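Local coordinates for protein neural cell adhesion molecule 1 (PDB 2HAZ) that probably mediates adhesion between neural cells, its first fibronectin type III repeat bearing a helix critical for polysialylation of N-glycans, at residues Pro10-Val15 with Ala96-Lys101; Lys41-Ala46 with Ala80-Ala85. All coordinates share one frame; numbering follows the deposited sequence.

Interaction 1 of 2, residues Pro10-Val15 with Ala96-Lys101. With NA (sodium ion), chain B.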
loop_
_atom_site.group_PDB
_atom_site.type_symbol
_atom_site.label_atom_id
_atom_site.label_comp_id
_atom_site.label_asym_id
_atom_site.label_seq_id
_atom_site.Cartn_x
_atom_site.Cartn_y
_atom_site.Cartn_z
ATOM N N PRO A 10 5.571 2.596 5.543
ATOM C CA PRO A 10 4.440 3.519 5.493
ATOM C C PRO A 10 3.431 3.099 6.559
ATOM O O PRO A 10 3.535 1.991 7.092
ATOM C CB PRO A 10 3.871 3.316 4.081
ATOM C CG PRO A 10 4.919 2.572 3.331
ATOM C CD PRO A 10 5.626 1.749 4.337
ATOM N N SER A 11 2.492 3.985 6.885
ATOM C CA SER A 11 1.399 3.654 7.805
ATOM C C SER A 11 0.096 3.754 7.046
ATOM O O SER A 11 -0.122 4.744 6.370
ATOM C CB SER A 11 1.342 4.655 8.973
ATOM O OG SER A 11 2.282 4.347 9.975
ATOM N N ILE A 12 -0.768 2.746 7.176
ATOM C CA ILE A 12 -2.134 2.820 6.636
ATOM C C ILE A 12 -3.092 3.408 7.686
ATOM O O ILE A 12 -3.252 2.869 8.783
ATOM C CB ILE A 12 -2.648 1.447 6.100
ATOM C CG1 ILE A 12 -1.780 0.940 4.929
ATOM C CG2 ILE A 12 -4.110 1.551 5.658
ATOM C CD1 ILE A 12 -2.080 -0.505 4.464
ATOM N N ASP A 13 -3.708 4.533 7.347
ATOM C CA ASP A 13 -4.659 5.192 8.231
ATOM C C ASP A 13 -6.032 4.519 8.182
ATOM O O ASP A 13 -6.534 4.035 9.210
ATOM C CB ASP A 13 -4.752 6.684 7.905
ATOM C CG ASP A 13 -3.562 7.479 8.456
ATOM O OD1 ASP A 13 -2.590 6.867 8.957
ATOM O OD2 ASP A 13 -3.596 8.727 8.403
ATOM N N GLN A 14 -6.620 4.482 6.990
ATOM C CA GLN A 14 -7.877 3.779 6.746
ATOM C C GLN A 14 -7.994 3.383 5.281
ATOM O O GLN A 14 -7.254 3.886 4.428
ATOM C CB GLN A 14 -9.088 4.632 7.151
ATOM C CG GLN A 14 -9.270 5.899 6.327
ATOM C CD GLN A 14 -10.486 6.685 6.751
ATOM O OE1 GLN A 14 -10.542 7.200 7.868
ATOM N NE2 GLN A 14 -11.466 6.791 5.861
ATOM N N VAL A 15 -8.926 2.472 5.011
ATOM C CA VAL A 15 -9.246 2.069 3.655
ATOM C C VAL A 15 -10.732 2.322 3.399
ATOM O O VAL A 15 -11.589 1.882 4.178
ATOM C CB VAL A 15 -8.941 0.583 3.442
ATOM C CG1 VAL A 15 -9.237 0.191 1.998
ATOM C CG2 VAL A 15 -7.490 0.264 3.852
ATOM N N ALA A 96 2.228 -2.537 8.597
ATOM C CA ALA A 96 1.318 -3.509 9.205
ATOM C C ALA A 96 0.114 -3.675 8.277
ATOM O O ALA A 96 -0.317 -2.709 7.644
ATOM C CB ALA A 96 0.862 -3.056 10.594
ATOM N N ALA A 97 -0.400 -4.897 8.159
ATOM C CA ALA A 97 -1.566 -5.117 7.287
ATOM C C ALA A 97 -2.843 -4.462 7.831
ATOM O O ALA A 97 -3.065 -4.429 9.047
ATOM C CB ALA A 97 -1.780 -6.588 7.038
ATOM N N SER A 98 -3.660 -3.923 6.930
ATOM C CA SER A 98 -4.967 -3.374 7.290
ATOM C C SER A 98 -6.046 -4.184 6.596
ATOM O O SER A 98 -5.942 -4.463 5.403
ATOM C CB SER A 98 -5.080 -1.918 6.852
ATOM O OG SER A 98 -6.354 -1.376 7.203
ATOM N N GLU A 99 -7.084 -4.554 7.337
ATOM C CA GLU A 99 -8.111 -5.413 6.787
ATOM C C GLU A 99 -9.357 -4.569 6.482
ATOM O O GLU A 99 -9.745 -3.716 7.286
ATOM C CB GLU A 99 -8.408 -6.566 7.761
ATOM C CG GLU A 99 -7.366 -7.726 7.782
ATOM C CD GLU A 99 -6.125 -7.497 8.697
ATOM O OE1 GLU A 99 -6.265 -7.420 9.948
ATOM O OE2 GLU A 99 -4.986 -7.436 8.168
ATOM N N PHE A 100 -9.954 -4.779 5.311
ATOM C CA PHE A 100 -11.210 -4.124 4.947
ATOM C C PHE A 100 -12.133 -5.107 4.206
ATOM O O PHE A 100 -11.712 -6.218 3.851
ATOM C CB PHE A 100 -10.949 -2.892 4.073
ATOM C CG PHE A 100 -10.327 -3.222 2.739
ATOM C CD1 PHE A 100 -11.123 -3.425 1.605
ATOM C CD2 PHE A 100 -8.939 -3.344 2.614
ATOM C CE1 PHE A 100 -10.532 -3.752 0.367
ATOM C CE2 PHE A 100 -8.351 -3.660 1.399
ATOM C CZ PHE A 100 -9.143 -3.876 0.277
ATOM N N LYS A 101 -13.375 -4.681 3.964
ATOM C CA LYS A 101 -14.350 -5.485 3.209
ATOM C C LYS A 101 -14.993 -4.658 2.095
ATOM O O LYS A 101 -15.456 -3.533 2.321
ATOM C CB LYS A 101 -15.432 -6.051 4.147
ATOM C CG LYS A 101 -16.212 -7.228 3.539
ATOM C CD LYS A 101 -17.230 -7.778 4.552
ATOM C CE LYS A 101 -17.748 -9.124 4.077
ATOM N NZ LYS A 101 -18.999 -9.548 4.764
HETATM NA NA NA B . -1.570 9.199 9.586
HETATM O O HOH W 1 2.671 0.241 9.701
HETATM O O HOH W 2 -0.203 0.454 8.590
#
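Val15 rests its CG1 methyl on one face of the Phe100 ring. This CH-pi contact is 3.8 Å from Val15 CG1 to the centre of the Phe100 ring and 21° off the ring normal. Val15 CG1 sits toward the rim, 3.6 Å from Phe100 CD2. With CG1 trans to the backbone N (chi1 -178°), the two methyls of Val15 are split, CG1 to the ring and CG2 to Ser98 OG at 3.9 Å. Earlier on the same strand, Ile12 CG2 meets Ser98 CB at 3.8 Å. The Val15-Phe100 end is the tight part, and Ala22 and Val81 also touch the Phe100 side chain. With an alanine at Phe100, Val15 CG1 would probably lose the ring face under it, and a gap would open beside Ala22 and Val81.

The other end is loose. No direct hydrogen bond joins the segments, whose strand axes come no closer than 7.6 Å. Two waters bridge the strands near Ala96. One accepts from Ala96 N at 3.0 Å and donates to Pro10 O. The second accepts from Ile12 N at 2.8 Å and gives a weak bond to Ala96 O. Asp13 faces away and binds sodium through OD1 and OD2, with Asp27 as a further ligand. Asp13 and Gln14 form a classic beta bulge opposite Gln25. The two nearly parallel edge strands, one from each sheet, meet here as A and G do in a fibronectin type III beta sandwich.

Interaction 2 of 2, residues Lys41-Ala46 with Ala80-Ala85; sequences KAEWRA and AVRLAA
Glu43 OE1 is held by two nitrogens of Arg82. The bond from Arg82 NE is 3.2 Å and forms a salt bridge; the one from Arg82 NH2 to the same oxygen is weak, at 3.4 Å. The two residues are a hydrogen-bonded pair of neighbouring antiparallel strands, C and F of the fibronectin type III sandwich. Glu43 OE1 lies close to the guanidinium plane, at its edge. Arg82 NE, in contrast, meets Glu43 OE1 from above the carboxylate plane, and the two planes are 60° apart. Glu43 CG is anti to its own carbonyl carbon (chi1 -54°), and the extended chain beyond it carries the acid across to Arg82. Trp52 makes a cation-pi contact with Arg82 and also touches Glu43.

The strands are zipped by six backbone bonds, two at each of the pairs Lys41-Ala84, Glu43-Arg82 and Arg45-Ala80. Among the shortest is Lys41 N to Ala84 O, 2.8 Å and almost straight at 173°. CA-H...O contacts fill in between, such as Trp44 CA to Ala80 O at 3.1 Å.

The opposite face carries Ala42, Trp44, Val81 and Leu83, all buried. It packs on the other sheet: Ala42 and Trp44 touch Ile70, and Leu83 touches Val68. Across the strands, Trp44 CB lies 4.2 Å from Val81 CG2, and Ala42 CB meets the Leu83 CD2 methyl at 3.7 Å.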
loop_
_atom_site.group_PDB
_atom_site.type_symbol
_atom_site.label_atom_id
_atom_site.label_comp_id
_atom_site.label_asym_id
_atom_site.label_seq_id
_atom_site.Cartn_x
_atom_site.Cartn_y
_atom_site.Cartn_z
ATOM N N LYS A 41 4.561 0.288 -3.395
ATOM C CA LYS A 41 3.979 -0.985 -3.792
ATOM C C LYS A 41 2.846 -1.326 -2.832
ATOM O O LYS A 41 3.045 -1.381 -1.618
ATOM C CB LYS A 41 5.044 -2.084 -3.789
ATOM C CG LYS A 41 4.579 -3.419 -4.373
ATOM C CD LYS A 41 5.668 -4.456 -4.140
ATOM C CE LYS A 41 5.437 -5.733 -4.877
ATOM N NZ LYS A 41 6.549 -6.688 -4.522
ATOM N N ALA A 42 1.655 -1.528 -3.383
ATOM C CA ALA A 42 0.558 -2.111 -2.621
ATOM C C ALA A 42 0.453 -3.592 -2.925
ATOM O O ALA A 42 0.487 -3.989 -4.085
ATOM C CB ALA A 42 -0.768 -1.432 -2.956
ATOM N N GLU A 43 0.337 -4.390 -1.872
ATOM C CA GLU A 43 0.027 -5.812 -1.959
ATOM C C GLU A 43 -1.285 -6.087 -1.223
ATOM O O GLU A 43 -1.482 -5.610 -0.089
ATOM C CB GLU A 43 1.156 -6.635 -1.335
ATOM C CG GLU A 43 2.532 -6.331 -1.914
ATOM C CD GLU A 43 3.620 -7.153 -1.265
ATOM O OE1 GLU A 43 4.183 -6.699 -0.239
ATOM O OE2 GLU A 43 3.906 -8.262 -1.783
ATOM N N TRP A 44 -2.181 -6.853 -1.848
ATOM C CA TRP A 44 -3.455 -7.199 -1.187
ATOM C C TRP A 44 -3.805 -8.654 -1.429
ATOM O O TRP A 44 -3.377 -9.246 -2.426
ATOM C CB TRP A 44 -4.609 -6.273 -1.621
ATOM C CG TRP A 44 -4.944 -6.320 -3.094
ATOM C CD1 TRP A 44 -5.883 -7.106 -3.706
ATOM C CD2 TRP A 44 -4.310 -5.569 -4.136
ATOM N NE1 TRP A 44 -5.901 -6.851 -5.063
ATOM C CE2 TRP A 44 -4.951 -5.906 -5.349
ATOM C CE3 TRP A 44 -3.301 -4.595 -4.153
ATOM C CZ2 TRP A 44 -4.569 -5.349 -6.584
ATOM C CZ3 TRP A 44 -2.931 -4.026 -5.382
ATOM C CH2 TRP A 44 -3.574 -4.401 -6.574
ATOM N N ARG A 45 -4.579 -9.226 -0.514
ATOM C CA ARG A 45 -5.110 -10.571 -0.722
ATOM C C ARG A 45 -6.408 -10.774 0.049
ATOM O O ARG A 45 -6.590 -10.219 1.148
ATOM C CB ARG A 45 -4.085 -11.633 -0.330
ATOM C CG ARG A 45 -3.609 -11.558 1.077
ATOM C CD ARG A 45 -3.072 -12.890 1.624
ATOM N NE ARG A 45 -2.912 -12.718 3.069
ATOM C CZ ARG A 45 -3.711 -13.240 4.001
ATOM N NH1 ARG A 45 -4.722 -14.044 3.668
ATOM N NH2 ARG A 45 -3.478 -12.972 5.285
ATOM N N ALA A 46 -7.314 -11.553 -0.542
ATOM C CA ALA A 46 -8.549 -11.924 0.122
ATOM C C ALA A 46 -8.188 -12.803 1.325
ATOM O O ALA A 46 -7.447 -13.781 1.195
ATOM C CB ALA A 46 -9.467 -12.656 -0.838
ATOM N N ALA A 80 -6.858 -8.217 3.110
ATOM C CA ALA A 80 -5.718 -7.576 3.803
ATOM C C ALA A 80 -4.926 -6.804 2.771
ATOM O O ALA A 80 -4.709 -7.319 1.668
ATOM C CB ALA A 80 -4.811 -8.638 4.470
ATOM N N VAL A 81 -4.508 -5.585 3.138
ATOM C CA VAL A 81 -3.613 -4.764 2.312
ATOM C C VAL A 81 -2.432 -4.248 3.149
ATOM O O VAL A 81 -2.553 -4.007 4.351
ATOM C CB VAL A 81 -4.371 -3.609 1.603
ATOM C CG1 VAL A 81 -4.953 -2.609 2.579
ATOM C CG2 VAL A 81 -3.493 -2.906 0.563
ATOM N N ARG A 82 -1.283 -4.153 2.495
ATOM C CA ARG A 82 -0.082 -3.555 3.073
ATOM C C ARG A 82 0.645 -2.754 1.983
ATOM O O ARG A 82 0.400 -2.960 0.782
ATOM C CB ARG A 82 0.801 -4.661 3.666
ATOM C CG ARG A 82 1.339 -5.657 2.646
ATOM C CD ARG A 82 1.710 -6.993 3.298
ATOM N NE ARG A 82 2.686 -7.682 2.460
ATOM C CZ ARG A 82 3.310 -8.819 2.763
ATOM N NH1 ARG A 82 3.098 -9.442 3.914
ATOM N NH2 ARG A 82 4.166 -9.329 1.891
ATOM N N LEU A 83 1.505 -1.835 2.422
ATOM C CA LEU A 83 2.240 -0.907 1.571
ATOM C C LEU A 83 3.707 -0.911 1.926
ATOM O O LEU A 83 4.061 -0.976 3.099
ATOM C CB LEU A 83 1.770 0.523 1.794
ATOM C CG LEU A 83 0.482 1.071 1.199
ATOM C CD1 LEU A 83 0.466 2.544 1.553
ATOM C CD2 LEU A 83 0.439 0.897 -0.317
ATOM N N ALA A 84 4.533 -0.772 0.899
ATOM C CA ALA A 84 5.980 -0.573 1.037
ATOM C C ALA A 84 6.414 0.548 0.101
ATOM O O ALA A 84 5.833 0.725 -0.974
ATOM C CB ALA A 84 6.719 -1.847 0.706
ATOM N N ALA A 85 7.411 1.316 0.547
ATOM C CA ALA A 85 8.068 2.346 -0.245
ATOM C C ALA A 85 9.305 1.776 -0.906
ATOM O O ALA A 85 10.051 0.981 -0.303
ATOM C CB ALA A 85 8.472 3.532 0.624
#

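In the fold
From the N terminus, the chain first forms strand 11-17, the edge of the three-stranded sheet. It then passes through strand 22-27 and reaches 41-46. After strand 53-58, helix 59-65 and strand 67-70, residues 80-85 return beside 41-46 and close the loop of interaction 2. Strand 90-101 follows directly, and 96-101 comes back to 10-15. Interaction 1 therefore closes a wider loop with interaction 2 nested inside it. Interaction 2 lies within the four-stranded sheet; interaction 1 ties an edge of that sheet to the other one. The two contacts touch through Val81, where Ser98 N probably bonds to Val81 O and Phe100 packs on Val81 CG1.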